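Local coordinates for protein ERPC (Borrelia burgdorferi, PDB 4BXM) that probably binds the complement regulator factor H as an outer surface lipoprotein, which would help the Lyme disease spirochaete to evade complement, at residues Val43-Asp48 with Leu74-Val79; Ile50-Asn55 with Thr70-Glu75; Ser91-Leu96 with Ile110-Ile115; Thr129-Lys134 with Val142-Ile147. All blocks are in the same frame, centred on the assembly; numbering follows the deposited sequence.

Contact 1 (Val43-Asp48 with Leu74-Val79)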
loop_
_atom_site.group_PDB
_atom_site.type_symbol
_atom_site.label_atom_id
_atom_site.label_comp_id
_atom_site.label_asym_id
_atom_site.label_seq_id
_atom_site.Cartn_x
_atom_site.Cartn_y
_atom_site.Cartn_z
ATOM N N VAL A 43 1.916 -2.739 7.917
ATOM C CA VAL A 43 2.298 -3.951 7.297
ATOM C C VAL A 43 2.527 -5.092 8.296
ATOM O O VAL A 43 3.388 -4.933 9.173
ATOM C CB VAL A 43 3.581 -3.702 6.517
ATOM C CG1 VAL A 43 3.912 -4.970 5.735
ATOM C CG2 VAL A 43 3.376 -2.517 5.570
ATOM N N ARG A 44 1.742 -6.193 8.224
ATOM C CA ARG A 44 1.780 -7.262 9.251
ATOM C C ARG A 44 2.066 -8.586 8.614
ATOM O O ARG A 44 1.316 -9.013 7.677
ATOM C CB ARG A 44 0.407 -7.364 9.927
ATOM C CG ARG A 44 0.292 -8.562 10.845
ATOM C CD ARG A 44 -1.027 -8.634 11.589
ATOM N NE ARG A 44 -1.142 -7.579 12.570
ATOM C CZ ARG A 44 -1.859 -7.623 13.679
ATOM N NH1 ARG A 44 -2.541 -8.704 14.008
ATOM N NH2 ARG A 44 -1.738 -6.620 14.552
ATOM N N LYS A 45 3.074 -9.278 9.136
ATOM C CA LYS A 45 3.336 -10.657 8.753
ATOM C C LYS A 45 2.356 -11.630 9.474
ATOM O O LYS A 45 2.343 -11.700 10.714
ATOM C CB LYS A 45 4.786 -11.073 9.021
ATOM C CG LYS A 45 5.083 -12.523 8.599
ATOM C CD LYS A 45 5.278 -12.582 7.070
ATOM C CE LYS A 45 5.606 -14.016 6.569
ATOM N NZ LYS A 45 4.380 -14.882 6.572
ATOM N N GLU A 46 1.572 -12.395 8.694
ATOM C CA GLU A 46 0.558 -13.264 9.266
ATOM C C GLU A 46 1.041 -14.693 9.084
ATOM O O GLU A 46 2.105 -14.962 8.549
ATOM C CB GLU A 46 -0.818 -13.031 8.568
ATOM C CG GLU A 46 -1.320 -11.613 8.762
ATOM C CD GLU A 46 -2.756 -11.364 8.299
ATOM O OE1 GLU A 46 -3.270 -12.014 7.353
ATOM O OE2 GLU A 46 -3.345 -10.483 8.926
ATOM N N GLU A 47 0.240 -15.648 9.504
ATOM C CA GLU A 47 0.719 -17.035 9.355
ATOM C C GLU A 47 0.822 -17.392 7.861
ATOM O O GLU A 47 1.776 -17.951 7.442
ATOM C CB GLU A 47 -0.274 -17.977 9.996
ATOM C CG GLU A 47 0.335 -19.354 10.132
ATOM C CD GLU A 47 -0.615 -20.307 9.578
ATOM O OE1 GLU A 47 -0.627 -20.419 8.330
ATOM O OE2 GLU A 47 -1.461 -20.783 10.370
ATOM N N ASP A 48 -0.173 -17.016 7.064
ATOM C CA ASP A 48 -0.091 -17.185 5.630
ATOM C C ASP A 48 0.098 -15.853 4.980
ATOM O O ASP A 48 -0.839 -15.109 4.817
ATOM C CB ASP A 48 -1.412 -17.748 5.091
ATOM C CG ASP A 48 -1.373 -17.991 3.575
ATOM O OD1 ASP A 48 -0.326 -17.898 2.935
ATOM O OD2 ASP A 48 -2.441 -18.241 3.015
ATOM N N LEU A 74 -1.763 -10.541 0.720
ATOM C CA LEU A 74 -1.140 -11.480 -0.221
ATOM C C LEU A 74 -0.798 -12.745 0.552
ATOM O O LEU A 74 -0.538 -12.720 1.756
ATOM C CB LEU A 74 0.163 -10.880 -0.830
ATOM C CG LEU A 74 1.235 -10.359 0.157
ATOM C CD1 LEU A 74 2.562 -11.073 0.026
ATOM C CD2 LEU A 74 1.412 -8.852 -0.109
ATOM N N GLU A 75 -0.677 -13.823 -0.152
ATOM C CA GLU A 75 -0.445 -15.083 0.474
ATOM C C GLU A 75 1.043 -15.411 0.578
ATOM O O GLU A 75 1.913 -14.751 -0.047
ATOM C CB GLU A 75 -1.287 -16.154 -0.299
ATOM C CG GLU A 75 -0.614 -16.699 -1.530
ATOM C CD GLU A 75 -1.403 -17.869 -2.173
ATOM O OE1 GLU A 75 -2.541 -17.618 -2.590
ATOM O OE2 GLU A 75 -0.894 -19.028 -2.222
ATOM N N GLU A 76 1.347 -16.493 1.280
ATOM C CA GLU A 76 2.728 -16.814 1.630
ATOM C C GLU A 76 3.623 -16.920 0.461
ATOM O O GLU A 76 4.752 -16.382 0.463
ATOM C CB GLU A 76 2.811 -18.113 2.502
ATOM C CG GLU A 76 4.200 -18.384 3.114
ATOM C CD GLU A 76 4.587 -17.379 4.227
ATOM O OE1 GLU A 76 3.730 -16.646 4.818
ATOM O OE2 GLU A 76 5.788 -17.292 4.535
ATOM N N SER A 77 3.157 -17.602 -0.570
ATOM C CA SER A 77 3.951 -17.799 -1.764
ATOM C C SER A 77 4.317 -16.482 -2.499
ATOM O O SER A 77 5.229 -16.462 -3.359
ATOM C CB SER A 77 3.183 -18.722 -2.764
ATOM O OG SER A 77 1.980 -18.063 -3.148
ATOM N N GLU A 78 3.595 -15.392 -2.255
ATOM C CA GLU A 78 4.019 -14.118 -2.865
ATOM C C GLU A 78 4.902 -13.243 -1.940
ATOM O O GLU A 78 5.313 -12.120 -2.288
ATOM C CB GLU A 78 2.786 -13.367 -3.255
ATOM C CG GLU A 78 2.021 -13.950 -4.438
ATOM C CD GLU A 78 2.801 -13.852 -5.713
ATOM O OE1 GLU A 78 3.394 -12.807 -5.950
ATOM O OE2 GLU A 78 2.770 -14.844 -6.460
ATOM N N VAL A 79 5.158 -13.726 -0.741
ATOM C CA VAL A 79 5.950 -12.979 0.227
ATOM C C VAL A 79 7.338 -12.566 -0.256
ATOM O O VAL A 79 7.724 -11.372 -0.103
ATOM C CB VAL A 79 6.078 -13.725 1.584
ATOM C CG1 VAL A 79 7.133 -13.046 2.480
ATOM C CG2 VAL A 79 4.781 -13.651 2.297
HETATM O O HOH W 1 -2.724 -12.643 3.936
#

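Contact 2 (Ile50-Asn55 with Thr70-Glu75)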
loop_
_atom_site.group_PDB
_atom_site.type_symbol
_atom_site.label_atom_id
_atom_site.label_comp_id
_atom_site.label_asym_id
_atom_site.label_seq_id
_atom_site.Cartn_x
_atom_site.Cartn_y
_atom_site.Cartn_z
ATOM N N ILE A 50 1.124 -11.863 4.124
ATOM C CA ILE A 50 1.135 -10.475 4.625
ATOM C C ILE A 50 -0.218 -9.777 4.425
ATOM O O ILE A 50 -0.872 -9.972 3.419
ATOM C CB ILE A 50 2.275 -9.638 3.946
ATOM C CG1 ILE A 50 3.641 -10.149 4.424
ATOM C CG2 ILE A 50 2.165 -8.187 4.323
ATOM C CD1 ILE A 50 4.837 -9.703 3.601
ATOM N N GLU A 51 -0.686 -9.038 5.429
ATOM C CA GLU A 51 -1.810 -8.103 5.338
ATOM C C GLU A 51 -1.348 -6.661 5.543
ATOM O O GLU A 51 -0.464 -6.348 6.381
ATOM C CB GLU A 51 -2.954 -8.479 6.301
ATOM C CG GLU A 51 -4.132 -7.459 6.326
ATOM C CD GLU A 51 -5.379 -7.931 7.102
ATOM O OE1 GLU A 51 -5.350 -9.071 7.638
ATOM O OE2 GLU A 51 -6.419 -7.182 7.161
ATOM N N THR A 52 -1.880 -5.736 4.733
ATOM C CA THR A 52 -1.647 -4.328 4.998
ATOM C C THR A 52 -2.935 -3.650 5.289
ATOM O O THR A 52 -4.001 -3.964 4.726
ATOM C CB THR A 52 -0.938 -3.593 3.843
ATOM O OG1 THR A 52 -1.758 -3.575 2.650
ATOM C CG2 THR A 52 0.351 -4.310 3.509
ATOM N N GLY A 53 -2.842 -2.629 6.108
ATOM C CA GLY A 53 -3.996 -1.854 6.467
ATOM C C GLY A 53 -3.662 -0.368 6.379
ATOM O O GLY A 53 -2.534 0.062 6.524
ATOM N N LEU A 54 -4.652 0.398 6.036
ATOM C CA LEU A 54 -4.492 1.802 5.892
ATOM C C LEU A 54 -5.287 2.530 6.949
ATOM O O LEU A 54 -6.439 2.228 7.152
ATOM C CB LEU A 54 -4.973 2.216 4.506
ATOM C CG LEU A 54 -5.023 3.689 4.055
ATOM C CD1 LEU A 54 -3.629 4.230 3.806
ATOM C CD2 LEU A 54 -5.801 3.795 2.709
ATOM N N ASN A 55 -4.634 3.466 7.593
ATOM C CA ASN A 55 -5.167 4.353 8.597
ATOM C C ASN A 55 -5.077 5.749 8.040
ATOM O O ASN A 55 -4.031 6.207 7.706
ATOM C CB ASN A 55 -4.339 4.254 9.852
ATOM C CG ASN A 55 -4.566 2.980 10.590
ATOM O OD1 ASN A 55 -5.591 2.382 10.480
ATOM N ND2 ASN A 55 -3.603 2.557 11.306
ATOM N N THR A 70 -8.246 -2.886 5.972
ATOM C CA THR A 70 -7.404 -3.614 5.050
ATOM C C THR A 70 -7.259 -2.828 3.752
ATOM O O THR A 70 -8.238 -2.329 3.223
ATOM C CB THR A 70 -7.997 -4.991 4.719
ATOM O OG1 THR A 70 -8.281 -5.607 5.951
ATOM C CG2 THR A 70 -6.921 -5.904 4.069
ATOM N N PHE A 71 -6.022 -2.713 3.312
ATOM C CA PHE A 71 -5.644 -2.088 2.074
ATOM C C PHE A 71 -5.445 -3.164 1.007
ATOM O O PHE A 71 -6.054 -3.114 -0.018
ATOM C CB PHE A 71 -4.346 -1.313 2.295
ATOM C CG PHE A 71 -3.922 -0.435 1.154
ATOM C CD1 PHE A 71 -4.650 0.705 0.815
ATOM C CD2 PHE A 71 -2.714 -0.631 0.545
ATOM C CE1 PHE A 71 -4.242 1.565 -0.218
ATOM C CE2 PHE A 71 -2.247 0.232 -0.469
ATOM C CZ PHE A 71 -3.053 1.303 -0.885
ATOM N N PHE A 72 -4.571 -4.120 1.286
ATOM C CA PHE A 72 -4.459 -5.349 0.496
ATOM C C PHE A 72 -3.832 -6.444 1.289
ATOM O O PHE A 72 -3.173 -6.179 2.332
ATOM C CB PHE A 72 -3.662 -5.148 -0.818
ATOM C CG PHE A 72 -2.192 -4.728 -0.672
ATOM C CD1 PHE A 72 -1.218 -5.626 -0.253
ATOM C CD2 PHE A 72 -1.780 -3.487 -1.062
ATOM C CE1 PHE A 72 0.078 -5.222 -0.110
ATOM C CE2 PHE A 72 -0.475 -3.085 -1.018
ATOM C CZ PHE A 72 0.475 -3.962 -0.573
ATOM N N SER A 73 -3.916 -7.654 0.747
ATOM C CA SER A 73 -3.238 -8.751 1.364
ATOM C C SER A 73 -2.671 -9.673 0.317
ATOM O O SER A 73 -3.066 -9.637 -0.861
ATOM C CB SER A 73 -4.228 -9.453 2.362
ATOM O OG SER A 73 -5.193 -10.044 1.565
ATOM N N LEU A 74 -1.763 -10.541 0.720
ATOM C CA LEU A 74 -1.140 -11.480 -0.221
ATOM C C LEU A 74 -0.798 -12.745 0.552
ATOM O O LEU A 74 -0.538 -12.720 1.756
ATOM C CB LEU A 74 0.163 -10.880 -0.830
ATOM C CG LEU A 74 1.235 -10.359 0.157
ATOM C CD1 LEU A 74 2.562 -11.073 0.026
ATOM C CD2 LEU A 74 1.412 -8.852 -0.109
ATOM N N GLU A 75 -0.677 -13.823 -0.152
ATOM C CA GLU A 75 -0.445 -15.083 0.474
ATOM C C GLU A 75 1.043 -15.411 0.578
ATOM O O GLU A 75 1.913 -14.751 -0.047
ATOM C CB GLU A 75 -1.287 -16.154 -0.299
ATOM C CG GLU A 75 -0.614 -16.699 -1.530
ATOM C CD GLU A 75 -1.403 -17.869 -2.173
ATOM O OE1 GLU A 75 -2.541 -17.618 -2.590
ATOM O OE2 GLU A 75 -0.894 -19.028 -2.222
#

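Contact 3 (Ser91-Leu96 with Ile110-Ile115)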
loop_
_atom_site.group_PDB
_atom_site.type_symbol
_atom_site.label_atom_id
_atom_site.label_comp_id
_atom_site.label_asym_id
_atom_site.label_seq_id
_atom_site.Cartn_x
_atom_site.Cartn_y
_atom_site.Cartn_z
ATOM N N SER A 91 7.379 -6.929 -8.843
ATOM C CA SER A 91 5.936 -7.128 -8.902
ATOM C C SER A 91 5.542 -8.239 -7.900
ATOM O O SER A 91 6.348 -9.085 -7.523
ATOM C CB SER A 91 5.463 -7.439 -10.354
ATOM O OG SER A 91 5.982 -8.713 -10.705
ATOM N N PHE A 92 4.315 -8.160 -7.414
ATOM C CA PHE A 92 3.738 -9.245 -6.602
ATOM C C PHE A 92 2.242 -9.271 -6.850
ATOM O O PHE A 92 1.602 -8.259 -7.237
ATOM C CB PHE A 92 4.077 -9.113 -5.085
ATOM C CG PHE A 92 3.593 -7.835 -4.501
ATOM C CD1 PHE A 92 4.312 -6.663 -4.684
ATOM C CD2 PHE A 92 2.353 -7.769 -3.873
ATOM C CE1 PHE A 92 3.846 -5.479 -4.168
ATOM C CE2 PHE A 92 1.858 -6.570 -3.410
ATOM C CZ PHE A 92 2.621 -5.428 -3.543
ATOM N N LYS A 93 1.672 -10.435 -6.598
ATOM C CA LYS A 93 0.224 -10.629 -6.639
ATOM C C LYS A 93 -0.429 -10.539 -5.254
ATOM O O LYS A 93 -0.107 -11.307 -4.364
ATOM C CB LYS A 93 -0.090 -11.977 -7.309
ATOM C CG LYS A 93 -1.445 -11.984 -8.023
ATOM C CD LYS A 93 -1.843 -13.408 -8.421
ATOM C CE LYS A 93 -2.414 -14.155 -7.205
ATOM N NZ LYS A 93 -2.377 -15.645 -7.363
ATOM N N THR A 94 -1.418 -9.671 -5.119
ATOM C CA THR A 94 -2.283 -9.685 -3.963
ATOM C C THR A 94 -3.376 -10.752 -4.080
ATOM O O THR A 94 -3.772 -11.107 -5.196
ATOM C CB THR A 94 -2.879 -8.292 -3.806
ATOM O OG1 THR A 94 -3.634 -7.879 -4.974
ATOM C CG2 THR A 94 -1.707 -7.319 -3.650
ATOM N N SER A 95 -3.887 -11.242 -2.952
ATOM C CA SER A 95 -5.041 -12.151 -2.921
ATOM C C SER A 95 -6.255 -11.265 -2.920
ATOM O O SER A 95 -7.243 -11.450 -3.665
ATOM C CB SER A 95 -4.981 -13.018 -1.656
ATOM O OG SER A 95 -4.583 -12.181 -0.564
ATOM N N LEU A 96 -6.108 -10.145 -2.268
ATOM C CA LEU A 96 -7.208 -9.226 -2.155
ATOM C C LEU A 96 -6.758 -7.800 -2.054
ATOM O O LEU A 96 -5.832 -7.525 -1.327
ATOM C CB LEU A 96 -7.970 -9.653 -0.897
ATOM C CG LEU A 96 -9.324 -9.093 -0.738
ATOM C CD1 LEU A 96 -10.257 -9.676 -1.810
ATOM C CD2 LEU A 96 -9.754 -9.460 0.683
ATOM N N ILE A 110 -10.914 -6.391 -5.160
ATOM C CA ILE A 110 -10.526 -7.104 -6.413
ATOM C C ILE A 110 -9.542 -8.193 -5.965
ATOM O O ILE A 110 -8.732 -7.955 -5.084
ATOM C CB ILE A 110 -10.033 -6.135 -7.507
ATOM C CG1 ILE A 110 -9.654 -6.875 -8.816
ATOM C CG2 ILE A 110 -8.877 -5.217 -7.058
ATOM C CD1 ILE A 110 -9.345 -5.905 -9.916
ATOM N N GLN A 111 -9.698 -9.413 -6.461
ATOM C CA GLN A 111 -8.837 -10.540 -6.134
ATOM C C GLN A 111 -7.760 -10.714 -7.216
ATOM O O GLN A 111 -8.021 -10.440 -8.366
ATOM C CB GLN A 111 -9.640 -11.868 -6.105
ATOM C CG GLN A 111 -9.983 -12.276 -4.729
ATOM C CD GLN A 111 -11.079 -13.317 -4.553
ATOM O OE1 GLN A 111 -11.433 -14.085 -5.418
ATOM N NE2 GLN A 111 -11.605 -13.329 -3.340
ATOM N N ASN A 112 -6.632 -11.306 -6.834
ATOM C CA ASN A 112 -5.565 -11.587 -7.732
ATOM C C ASN A 112 -4.983 -10.382 -8.458
ATOM O O ASN A 112 -4.489 -10.537 -9.521
ATOM C CB ASN A 112 -6.051 -12.637 -8.779
ATOM C CG ASN A 112 -6.659 -13.842 -8.108
ATOM O OD1 ASN A 112 -7.804 -14.236 -8.397
ATOM N ND2 ASN A 112 -5.955 -14.381 -7.156
ATOM N N LYS A 113 -5.053 -9.182 -7.920
ATOM C CA LYS A 113 -4.508 -7.996 -8.681
ATOM C C LYS A 113 -2.990 -7.917 -8.458
ATOM O O LYS A 113 -2.494 -8.024 -7.326
ATOM C CB LYS A 113 -5.138 -6.753 -8.219
ATOM C CG LYS A 113 -4.498 -5.448 -8.661
ATOM C CD LYS A 113 -5.246 -4.305 -7.989
ATOM C CE LYS A 113 -4.684 -2.936 -8.359
ATOM N NZ LYS A 113 -4.610 -2.876 -9.834
ATOM N N GLU A 114 -2.276 -7.774 -9.527
ATOM C CA GLU A 114 -0.853 -7.717 -9.590
ATOM C C GLU A 114 -0.488 -6.264 -9.276
ATOM O O GLU A 114 -1.043 -5.351 -9.837
ATOM C CB GLU A 114 -0.408 -8.113 -11.024
ATOM C CG GLU A 114 1.102 -8.462 -11.217
ATOM C CD GLU A 114 1.590 -9.707 -10.412
ATOM O OE1 GLU A 114 0.777 -10.654 -10.132
ATOM O OE2 GLU A 114 2.807 -9.762 -10.022
ATOM N N ILE A 115 0.454 -6.084 -8.382
ATOM C CA ILE A 115 1.027 -4.754 -8.064
ATOM C C ILE A 115 2.430 -4.636 -8.649
ATOM O O ILE A 115 3.290 -5.463 -8.367
ATOM C CB ILE A 115 1.083 -4.538 -6.545
ATOM C CG1 ILE A 115 -0.295 -4.606 -5.921
ATOM C CG2 ILE A 115 1.678 -3.192 -6.163
ATOM C CD1 ILE A 115 -1.288 -3.663 -6.491
HETATM O O HOH W 2 -6.060 -8.813 -5.332
#

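Contact 4 (Thr129-Lys134 with Val142-Ile147)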
loop_
_atom_site.group_PDB
_atom_site.type_symbol
_atom_site.label_atom_id
_atom_site.label_comp_id
_atom_site.label_asym_id
_atom_site.label_seq_id
_atom_site.Cartn_x
_atom_site.Cartn_y
_atom_site.Cartn_z
ATOM N N THR A 129 6.943 3.416 -5.747
ATOM C CA THR A 129 5.616 3.910 -6.207
ATOM C C THR A 129 4.870 2.790 -6.794
ATOM O O THR A 129 5.491 1.896 -7.350
ATOM C CB THR A 129 5.666 4.939 -7.348
ATOM O OG1 THR A 129 6.405 4.317 -8.413
ATOM C CG2 THR A 129 6.352 6.223 -6.828
ATOM N N PHE A 130 3.553 2.870 -6.747
ATOM C CA PHE A 130 2.803 1.838 -7.471
ATOM C C PHE A 130 1.444 2.342 -7.812
ATOM O O PHE A 130 0.858 3.204 -7.115
ATOM C CB PHE A 130 2.708 0.478 -6.680
ATOM C CG PHE A 130 2.103 0.596 -5.292
ATOM C CD1 PHE A 130 2.882 1.024 -4.215
ATOM C CD2 PHE A 130 0.782 0.339 -5.057
ATOM C CE1 PHE A 130 2.360 1.134 -2.935
ATOM C CE2 PHE A 130 0.230 0.461 -3.755
ATOM C CZ PHE A 130 1.019 0.868 -2.698
ATOM N N LEU A 131 0.872 1.751 -8.858
ATOM C CA LEU A 131 -0.517 2.022 -9.133
ATOM C C LEU A 131 -1.527 1.105 -8.361
ATOM O O LEU A 131 -1.301 -0.100 -8.156
ATOM C CB LEU A 131 -0.760 1.840 -10.646
ATOM C CG LEU A 131 -0.050 2.678 -11.712
ATOM C CD1 LEU A 131 -0.426 2.131 -13.121
ATOM C CD2 LEU A 131 -0.369 4.171 -11.685
ATOM N N GLY A 132 -2.628 1.713 -7.929
ATOM C CA GLY A 132 -3.755 1.013 -7.424
ATOM C C GLY A 132 -4.793 0.765 -8.498
ATOM O O GLY A 132 -4.472 0.414 -9.616
ATOM N N ASP A 133 -6.047 0.827 -8.112
ATOM C CA ASP A 133 -7.146 0.522 -9.013
ATOM C C ASP A 133 -7.638 1.832 -9.666
ATOM O O ASP A 133 -7.237 2.951 -9.223
ATOM C CB ASP A 133 -8.228 -0.110 -8.160
ATOM C CG ASP A 133 -9.350 -0.686 -8.931
ATOM O OD1 ASP A 133 -9.181 -0.940 -10.110
ATOM O OD2 ASP A 133 -10.426 -0.816 -8.353
ATOM N N LYS A 134 -8.574 1.710 -10.633
ATOM C CA LYS A 134 -9.287 2.853 -11.178
ATOM C C LYS A 134 -10.124 3.592 -10.165
ATOM O O LYS A 134 -10.773 2.954 -9.297
ATOM C CB LYS A 134 -10.287 2.392 -12.248
ATOM C CG LYS A 134 -9.629 1.721 -13.441
ATOM C CD LYS A 134 -10.593 0.762 -14.110
ATOM C CE LYS A 134 -10.055 0.351 -15.472
ATOM N NZ LYS A 134 -10.900 -0.721 -16.059
ATOM N N VAL A 142 -6.412 5.920 -12.742
ATOM C CA VAL A 142 -6.020 5.145 -11.582
ATOM C C VAL A 142 -5.161 5.937 -10.598
ATOM O O VAL A 142 -4.368 6.738 -10.984
ATOM C CB VAL A 142 -5.286 3.873 -11.986
ATOM C CG1 VAL A 142 -6.056 3.157 -13.111
ATOM C CG2 VAL A 142 -3.881 4.223 -12.419
ATOM N N VAL A 143 -5.329 5.622 -9.332
ATOM C CA VAL A 143 -4.583 6.193 -8.207
ATOM C C VAL A 143 -3.142 5.677 -8.206
ATOM O O VAL A 143 -2.822 4.538 -8.640
ATOM C CB VAL A 143 -5.353 5.797 -6.914
ATOM C CG1 VAL A 143 -4.939 4.379 -6.550
ATOM C CG2 VAL A 143 -5.119 6.721 -5.732
ATOM N N GLU A 144 -2.231 6.488 -7.733
ATOM C CA GLU A 144 -0.860 6.052 -7.631
ATOM C C GLU A 144 -0.407 6.282 -6.199
ATOM O O GLU A 144 -0.823 7.253 -5.563
ATOM C CB GLU A 144 0.014 6.811 -8.613
ATOM C CG GLU A 144 1.419 6.226 -8.779
ATOM C CD GLU A 144 2.352 7.108 -9.597
ATOM O OE1 GLU A 144 1.812 7.956 -10.350
ATOM O OE2 GLU A 144 3.614 6.953 -9.508
ATOM N N TYR A 145 0.448 5.412 -5.685
ATOM C CA TYR A 145 0.815 5.490 -4.292
ATOM C C TYR A 145 2.316 5.604 -4.231
ATOM O O TYR A 145 2.996 5.079 -5.082
ATOM C CB TYR A 145 0.335 4.271 -3.440
ATOM C CG TYR A 145 -1.144 4.239 -3.224
ATOM C CD1 TYR A 145 -1.721 4.945 -2.184
ATOM C CD2 TYR A 145 -1.970 3.504 -4.036
ATOM C CE1 TYR A 145 -3.093 4.963 -2.000
ATOM C CE2 TYR A 145 -3.319 3.461 -3.814
ATOM C CZ TYR A 145 -3.888 4.188 -2.791
ATOM O OH TYR A 145 -5.255 4.254 -2.571
ATOM N N ALA A 146 2.817 6.237 -3.168
ATOM C CA ALA A 146 4.265 6.249 -2.879
ATOM C C ALA A 146 4.597 6.167 -1.406
ATOM O O ALA A 146 3.865 6.667 -0.515
ATOM C CB ALA A 146 4.934 7.470 -3.508
ATOM N N ILE A 147 5.705 5.500 -1.163
ATOM C CA ILE A 147 6.177 5.231 0.195
ATOM C C ILE A 147 7.679 5.396 0.202
ATOM O O ILE A 147 8.374 4.838 -0.634
ATOM C CB ILE A 147 5.920 3.759 0.656
ATOM C CG1 ILE A 147 4.437 3.507 0.805
ATOM C CG2 ILE A 147 6.631 3.530 1.968
ATOM C CD1 ILE A 147 3.966 2.064 0.748
#

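Contact 1 (Val43-Asp48 with Leu74-Val79)
Lys45 and Glu76 meet in a salt bridge that ties strand 35-45 to the loop leading into helix 79-88. The ammonium NZ of Lys45 lies 2.6 Å from OE1 of Glu76 and takes the syn lone pair of that oxygen, the side facing OE2; the two side chains cross at about a right angle. A second bond runs the other way across the gap: the backbone N of Glu76 donates to OD1 of Asp48 at 2.7 Å, meeting this oxygen nearly along its C-O axis, with 149° at the hydrogen. OD1 of Asp48 also rests 3.2 Å from CB of Glu76.

The next shell fixes these groups. The lysine chain bends at chi2 (79°) and again at chi4, which curls NZ back to the turn that follows its own strand; there it donates to O of Glu46 at 3.0 Å, in the carbonyl plane, and to O of Gly49. OE1 of Glu76 in turn receives the backbone N of Gly49. Beside the charged pair, CE of Lys45 comes within 4.4 Å of CG2 of Val79, at the start of the helix.

Chemically, one lysine sits among several acceptors. OD1 of Asp48 and OE1 of Glu76 are only 4.6 Å apart, and the Lys45 charge, together with the N-H groups they accept, probably offsets the repulsion between the two carboxylates.

Contact 2 (Ile50-Asn55 with Thr70-Glu75)
Thr52 lies opposite Phe71 and Phe72, and this pairing of one residue with two makes a classic beta bulge in the antiparallel hairpin of strands 50-56 and 67-74. Its CB stands 3.7 Å from O of Phe72. OG1, brought over the partner strand by a chi1 of 64°, donates to that same oxygen at 3.0 Å, so the carbonyl of Phe72 accepts both OG1 and the backbone N of Thr52. The hydroxyl oxygen also sits 3.4 Å above the plane of the Phe72 ring, over its centre, while it touches the Phe71 ring at the edge. The methyl CG2 ends 3.7 Å from CE1 of Phe72. On the backbone, O of Thr52 receives the N-H of Phe71 at 2.8 Å and a weak bond from that of Phe72.

On the face of Thr52 and Phe72, CB of Ile50 packs on CG of Leu74. On the other face, the extended chain of Glu51 reaches across to Thr70, whose OG1 donates to OE2 of Glu51 at 2.7 Å.

The hairpin runs between strand 35-45, which bonds to strand 50-56, and strand 96-97, which neighbours strand 67-74. Phe82 of helix 79-88 packs on Ile50, Phe72 and Leu74, while Phe71 meets Tyr145 edge-to-face.

Contact 3 (Ser91-Leu96 with Ile110-Ile115)
Over one face of the Phe92 ring lies Ile115, its CB 3.8 Å from the centroid and 25° off the normal, a CH-pi contact offset toward the rim; the ring also pairs edge-to-face with that of Phe82. A chi1 of 59° swings the phenyl group across to the partner strand, CZ coming within 3.5 Å of CB of Ile115. The backbones of the two residues form an antiparallel hydrogen-bonded pair, in which N of Ile115 donates to O of Phe92 at 2.7 Å.

Farther along, the carbonyl of Lys113 is gripped twice by Thr94, through its backbone N and, at 2.6 Å, through OG1, which lies on a lone pair in the carbonyl plane. A water accepts from N of Lys113 and donates to OG1 of Thr94 and O of Ile110. Beyond it, N of Asn112 reaches O of Ser95 from above the carbonyl plane at 3.2 Å.

The contact thus joins strand 90-93 to strand 114-122, then continues toward the short strands 96-97 and 110-111. Helix 79-88 covers Phe92 through Asn81, Phe82 and Ala85, and strand 67-74 adjoins the chain after Thr94: Ser95 and Leu96 both face Ser73, forming a classic beta bulge.

Contact 4 (Thr129-Lys134 with Val142-Ile147)
The carbonyl O of Phe130 accepts the backbone N of Tyr145 at 2.7 Å, and N of Phe130 returns a bond to O of Tyr145, so these residues form a hydrogen-bonded pair in the antiparallel beta hairpin of strands 125-134 and 142-148. Nearer the turn the register slips by one residue between Leu131 and Lys134, a beta bulge. N of Gly132 still bonds to O of Val143, from above the carbonyl plane, but N of Val143 goes to O of Asp133 at a longer 3.3 Å.

On one face of the hairpin Phe130 and Tyr145 also meet through their side chains. CB of Tyr145 lies over the phenyl face, 3.8 Å from its centroid and 20° off the normal. The torsion about the CA-CB bond of Phe130 (chi1 56°) tips its ring toward the neighbouring strand, against this CB. The two rings themselves are near parallel, 27° apart, but displaced until little of one covers the other. CD1 of Ile147 touches the edge of the Phe130 ring. The phenol OH of Tyr145 is held beyond the hairpin by Glu103, whose other carboxylate oxygen takes the backbone N of Asp133; one acidic side chain thus pins both the tyrosine and the bulge.

On the reverse face Thr129 pairs with Ala146, and OG1 of Thr129 bonds to Glu120 on strand 114-122. On that face too, Leu131 leans toward the turn, where its CD2 meets CG2 of Val142 at 3.6 Å.

One antiparallel sheet carries all four contacts. Contacts 1 and 2 share Leu74 and Glu75, with centres about 9 Å apart, and N of Arg44 probably bonds to O of Glu51. Contact 3 joins contact 2 through Ser73, whose O and N probably pair with N of Ser95 and O of Leu96, and reaches contact 1 where OE1 of Glu78 probably accepts N of Lys93. Contact 4 lies farthest from contact 1, about 20 Å between centres and about 7 Å between nearest atoms, yet its aromatic side chains touch contacts 2 and 3: CE2 of Phe71 lies 4.0 Å from CZ of Phe130, and CG2 of Ile115 lies 3.8 Å from CD2 of Phe130.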